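Local coordinates for protein histidine--tRNA ligase (Staphylococcus aureus, PDB 1QE0) that attaches L-histidine to tRNA(His) at the expense of ATP, working as a homodimeric class II aminoacyl-tRNA synthetase, at residues A145-I150 / T265-M270; Y241-D244 / P248-E251. All blocks are in the same frame, centred on the assembly; numbering follows the deposited sequence.

Interaction 1. Residues A145-I150 / T265-M270; sequences AMVMHI and TAFELM
With chi1 of 59°, V147 holds CG1 between its backbone N and carbonyl carbon and CG2 anti to the N, which turns both methyls toward F267 on the facing strand. F267 has a similar first torsion (75°), and its ring reaches out from the strand to meet them. The contact is helix-on-sheet packing in the class II synthetase catalytic fold, a largely antiparallel sheet flanked by helices. Here helix 137-153 lies against strand 265-272, and the two short segments run nearly parallel, 13° apart, with their axes 9.9 Å from each other. Side chains bridge most of that spacing, and no hydrogen bond joins helix to strand.

V147 and F267 reach toward one another across the gap. The far end of the ring takes the contact: CE2 lies 3.6 Å from V147 CG1 and 3.8 Å from V147 CG2, so that one ring carbon sits against both branches of the valine. The CG1 methyl meets the ring obliquely. L269, two residues further along the strand and likewise directed at the helix, passes alongside V147, running the other way. Between F267 and L269, E268 turns away from the helix, the usual alternation of a strand.

Every residue that touches is buried. F306 of strand 302-309 and L161 and I163 of strand 159-165 also pack on F267, while L159 joins L269. On another side of the helix, H149 stacks its ring on H354 of the second subunit, which places this layer near the dimer interface. M148 adds a looser touch, its SD 4.4 Å from L269 CG. One methyl of the leucine, L269 CD1, faces V147 CG2 at 4.0 Å and the backbone oxygen V147 O at 3.5 Å.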
loop_
_atom_site.group_PDB
_atom_site.type_symbol
_atom_site.label_atom_id
_atom_site.label_comp_id
_atom_site.label_asym_id
_atom_site.label_seq_id
_atom_site.Cartn_x
_atom_site.Cartn_y
_atom_site.Cartn_z
ATOM N N ALA A 145 9.372 -8.561 -18.156
ATOM C CA ALA A 145 8.245 -8.033 -18.885
ATOM C C ALA A 145 7.422 -7.191 -17.890
ATOM O O ALA A 145 6.872 -6.136 -18.247
ATOM C CB ALA A 145 7.426 -9.169 -19.411
ATOM N N MET A 146 7.372 -7.648 -16.632
ATOM C CA MET A 146 6.635 -6.965 -15.561
ATOM C C MET A 146 7.264 -5.606 -15.204
ATOM O O MET A 146 6.565 -4.582 -15.189
ATOM C CB MET A 146 6.575 -7.856 -14.303
ATOM C CG MET A 146 5.855 -7.233 -13.110
ATOM S SD MET A 146 6.285 -8.038 -11.545
ATOM C CE MET A 146 5.349 -9.441 -11.654
ATOM N N VAL A 147 8.575 -5.596 -14.921
ATOM C CA VAL A 147 9.246 -4.362 -14.547
ATOM C C VAL A 147 9.041 -3.349 -15.667
ATOM O O VAL A 147 8.955 -2.159 -15.412
ATOM C CB VAL A 147 10.742 -4.580 -14.178
ATOM C CG1 VAL A 147 11.488 -5.171 -15.320
ATOM C CG2 VAL A 147 11.395 -3.271 -13.774
ATOM N N MET A 148 8.847 -3.834 -16.892
ATOM C CA MET A 148 8.617 -2.950 -18.022
ATOM C C MET A 148 7.163 -2.514 -17.998
ATOM O O MET A 148 6.831 -1.335 -18.196
ATOM C CB MET A 148 8.890 -3.688 -19.316
ATOM C CG MET A 148 9.385 -2.785 -20.393
ATOM S SD MET A 148 11.046 -2.278 -20.011
ATOM C CE MET A 148 11.620 -1.987 -21.640
ATOM N N HIS A 149 6.289 -3.473 -17.730
ATOM C CA HIS A 149 4.873 -3.216 -17.682
ATOM C C HIS A 149 4.559 -2.165 -16.610
ATOM O O HIS A 149 3.850 -1.194 -16.877
ATOM C CB HIS A 149 4.133 -4.522 -17.420
ATOM C CG HIS A 149 2.664 -4.483 -17.671
ATOM N ND1 HIS A 149 1.812 -5.518 -17.427
ATOM C CD2 HIS A 149 1.869 -3.475 -18.138
ATOM C CE1 HIS A 149 0.577 -5.190 -17.713
ATOM N NE2 HIS A 149 0.581 -3.949 -18.145
ATOM N N ILE A 150 5.097 -2.331 -15.407
ATOM C CA ILE A 150 4.812 -1.382 -14.321
ATOM C C ILE A 150 4.955 0.062 -14.779
ATOM O O ILE A 150 3.971 0.814 -14.809
ATOM C CB ILE A 150 5.713 -1.634 -13.083
ATOM C CG1 ILE A 150 5.214 -2.873 -12.348
ATOM C CG2 ILE A 150 5.737 -0.420 -12.158
ATOM C CD1 ILE A 150 6.233 -3.473 -11.409
ATOM N N THR A 265 20.536 -13.692 -14.609
ATOM C CA THR A 265 20.022 -12.386 -14.971
ATOM C C THR A 265 20.166 -11.255 -13.990
ATOM O O THR A 265 19.873 -11.401 -12.805
ATOM C CB THR A 265 18.616 -12.487 -15.419
ATOM O OG1 THR A 265 18.602 -13.436 -16.474
ATOM C CG2 THR A 265 18.121 -11.153 -15.962
ATOM N N ALA A 266 20.669 -10.141 -14.499
ATOM C CA ALA A 266 20.868 -8.940 -13.716
ATOM C C ALA A 266 20.325 -7.880 -14.649
ATOM O O ALA A 266 20.465 -8.008 -15.860
ATOM C CB ALA A 266 22.329 -8.723 -13.448
ATOM N N PHE A 267 19.580 -6.923 -14.104
ATOM C CA PHE A 267 19.017 -5.883 -14.928
ATOM C C PHE A 267 18.819 -4.588 -14.169
ATOM O O PHE A 267 18.914 -4.548 -12.936
ATOM C CB PHE A 267 17.715 -6.340 -15.590
ATOM C CG PHE A 267 16.547 -6.380 -14.662
ATOM C CD1 PHE A 267 16.327 -7.490 -13.849
ATOM C CD2 PHE A 267 15.691 -5.275 -14.556
ATOM C CE1 PHE A 267 15.277 -7.505 -12.938
ATOM C CE2 PHE A 267 14.627 -5.275 -13.642
ATOM C CZ PHE A 267 14.427 -6.390 -12.834
ATOM N N GLU A 268 18.543 -3.534 -14.934
ATOM C CA GLU A 268 18.329 -2.209 -14.414
ATOM C C GLU A 268 17.462 -1.544 -15.443
ATOM O O GLU A 268 17.692 -1.746 -16.634
ATOM C CB GLU A 268 19.650 -1.504 -14.323
ATOM C CG GLU A 268 19.922 -1.100 -12.924
ATOM C CD GLU A 268 21.285 -0.488 -12.738
ATOM O OE1 GLU A 268 21.919 -0.811 -11.705
ATOM O OE2 GLU A 268 21.715 0.318 -13.600
ATOM N N LEU A 269 16.390 -0.880 -15.006
ATOM C CA LEU A 269 15.487 -0.188 -15.923
ATOM C C LEU A 269 15.938 1.237 -15.791
ATOM O O LEU A 269 16.188 1.715 -14.671
ATOM C CB LEU A 269 14.028 -0.271 -15.476
ATOM C CG LEU A 269 12.967 -0.295 -16.589
ATOM C CD1 LEU A 269 11.608 -0.052 -16.067
ATOM C CD2 LEU A 269 13.240 0.719 -17.617
ATOM N N MET A 270 16.119 1.918 -16.913
ATOM C CA MET A 270 16.545 3.292 -16.797
ATOM C C MET A 270 15.763 4.287 -17.619
ATOM O O MET A 270 15.065 3.944 -18.577
ATOM C CB MET A 270 18.068 3.451 -16.954
ATOM C CG MET A 270 18.836 2.177 -17.255
ATOM S SD MET A 270 20.567 2.345 -16.820
ATOM C CE MET A 270 20.420 2.538 -15.083
#

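Interaction 2. Residues Y241-D244 / P248-E251; sequences YLDD and PYTE. Unlike the reference sequence in segment 248-251: T250 (reference Ile).
L242 makes the apolar half of this contact, its CB resting 4.0 Å from CD2 of the Y249 ring in an oblique approach. The leucine is buried and directed at segment 248-251, and its CA lies 7.0 Å from that of P248. The link is local in sequence: helix 231-245 ends, the chain turns back, and it leads into the short strand 250-251, a helix-turn-strand connection in which Y249 folds over the helix it has just left.

D243 follows on the exposed side of the helix. Its CG stands anti to the carbonyl carbon and beside the backbone N (chi1 -60°), and from there the carboxylate extends to the tyrosine. OD2 arrives at the edge of the ring, near its plane, 3.3 Å from CE2, with the carboxylate and ring planes inclined by 31°. The oxygen thus faces a ring C-H edge. The hydroxyl lies further off, Y249 OH being 3.9 Å from D243 OD2, and no hydrogen bond is formed.

Y249 is thus shared by a buried leucine and an exposed aspartate, and E251 CG also comes to its edge. E251 in turn ties the strand back to the helix through a salt bridge to K239 and a hydrogen bond to Y235. L242 packs on L144 of helix 137-153, and both L242 and Y249 touch I163. T250 forms backbone hydrogen bonds with L161 and I163, so strand 250-251 runs parallel along strand 159-165 at the sheet, with helix 231-245 packed beside helix 137-153.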
loop_
_atom_site.group_PDB
_atom_site.type_symbol
_atom_site.label_atom_id
_atom_site.label_comp_id
_atom_site.label_asym_id
_atom_site.label_seq_id
_atom_site.Cartn_x
_atom_site.Cartn_y
_atom_site.Cartn_z
ATOM N N TYR A 241 13.311 -14.761 -25.154
ATOM C CA TYR A 241 11.991 -14.396 -24.665
ATOM C C TYR A 241 11.708 -12.917 -24.793
ATOM O O TYR A 241 10.610 -12.521 -25.197
ATOM C CB TYR A 241 11.845 -14.836 -23.218
ATOM C CG TYR A 241 11.525 -16.302 -23.119
ATOM C CD1 TYR A 241 10.538 -16.852 -23.925
ATOM C CD2 TYR A 241 12.148 -17.120 -22.183
ATOM C CE1 TYR A 241 10.167 -18.163 -23.795
ATOM C CE2 TYR A 241 11.778 -18.453 -22.052
ATOM C CZ TYR A 241 10.773 -18.953 -22.869
ATOM O OH TYR A 241 10.307 -20.240 -22.759
ATOM N N LEU A 242 12.692 -12.098 -24.428
ATOM C CA LEU A 242 12.554 -10.651 -24.542
ATOM C C LEU A 242 12.293 -10.327 -25.998
ATOM O O LEU A 242 11.415 -9.547 -26.310
ATOM C CB LEU A 242 13.817 -9.942 -24.057
ATOM C CG LEU A 242 13.795 -9.482 -22.591
ATOM C CD1 LEU A 242 12.614 -10.155 -21.828
ATOM C CD2 LEU A 242 15.194 -9.719 -21.941
ATOM N N ASP A 243 12.993 -10.987 -26.902
ATOM C CA ASP A 243 12.772 -10.725 -28.307
ATOM C C ASP A 243 11.364 -11.151 -28.670
ATOM O O ASP A 243 10.647 -10.413 -29.329
ATOM C CB ASP A 243 13.809 -11.439 -29.169
ATOM C CG ASP A 243 15.247 -10.996 -28.850
ATOM O OD1 ASP A 243 16.187 -11.831 -28.920
ATOM O OD2 ASP A 243 15.445 -9.809 -28.515
ATOM N N ASP A 244 10.946 -12.317 -28.184
ATOM C CA ASP A 244 9.593 -12.851 -28.430
ATOM C C ASP A 244 8.544 -11.822 -28.047
ATOM O O ASP A 244 7.682 -11.469 -28.842
ATOM C CB ASP A 244 9.317 -14.042 -27.520
ATOM C CG ASP A 244 9.880 -15.341 -28.029
ATOM O OD1 ASP A 244 11.122 -15.458 -28.166
ATOM O OD2 ASP A 244 9.076 -16.289 -28.206
ATOM N N PRO A 248 12.623 -4.421 -25.760
ATOM C CA PRO A 248 13.963 -4.010 -26.150
ATOM C C PRO A 248 14.848 -3.992 -24.919
ATOM O O PRO A 248 14.358 -3.690 -23.827
ATOM C CB PRO A 248 13.730 -2.598 -26.691
ATOM C CG PRO A 248 12.261 -2.544 -27.006
ATOM C CD PRO A 248 11.699 -3.285 -25.840
ATOM N N TYR A 249 16.139 -4.286 -25.102
ATOM C CA TYR A 249 17.087 -4.330 -24.011
ATOM C C TYR A 249 18.503 -4.027 -24.469
ATOM O O TYR A 249 18.879 -4.273 -25.615
ATOM C CB TYR A 249 17.086 -5.716 -23.408
ATOM C CG TYR A 249 17.586 -6.741 -24.363
ATOM C CD1 TYR A 249 18.942 -6.987 -24.483
ATOM C CD2 TYR A 249 16.708 -7.459 -25.161
ATOM C CE1 TYR A 249 19.429 -7.925 -25.376
ATOM C CE2 TYR A 249 17.179 -8.411 -26.066
ATOM C CZ TYR A 249 18.548 -8.640 -26.168
ATOM O OH TYR A 249 19.042 -9.589 -27.041
ATOM N N THR A 250 19.320 -3.603 -23.523
ATOM C CA THR A 250 20.697 -3.277 -23.793
ATOM C C THR A 250 21.513 -4.204 -22.899
ATOM O O THR A 250 21.249 -4.323 -21.704
ATOM C CB THR A 250 21.024 -1.772 -23.430
ATOM O OG1 THR A 250 19.883 -0.927 -23.664
ATOM C CG2 THR A 250 22.171 -1.251 -24.292
ATOM N N GLU A 251 22.477 -4.896 -23.489
ATOM C CA GLU A 251 23.335 -5.779 -22.719
ATOM C C GLU A 251 24.531 -5.004 -22.188
ATOM O O GLU A 251 25.365 -4.566 -22.935
ATOM C CB GLU A 251 23.821 -6.908 -23.594
ATOM C CG GLU A 251 22.718 -7.562 -24.359
ATOM C CD GLU A 251 23.171 -8.830 -25.014
ATOM O OE1 GLU A 251 23.887 -9.614 -24.357
ATOM O OE2 GLU A 251 22.822 -9.053 -26.185
#

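The two contacts meet the same mixed sheet at neighbouring places, their centres about 11 Å apart, and strand 159-165 stands between their strands, pairing with 265-272 on one side and 250-251 on the other. Helix 137-153 is common to both as well: it supplies one half of interaction 1 and backs the helix of interaction 2. Interaction 1 is fully buried and made almost wholly by apolar side chains, a methionine among them, joining elements more than a hundred residues apart. Interaction 2 bridges a short turn, lies further from the chain centre and adds a carboxylate at its exposed margin. They touch directly where M148 CE packs 3.9 Å from P248 O.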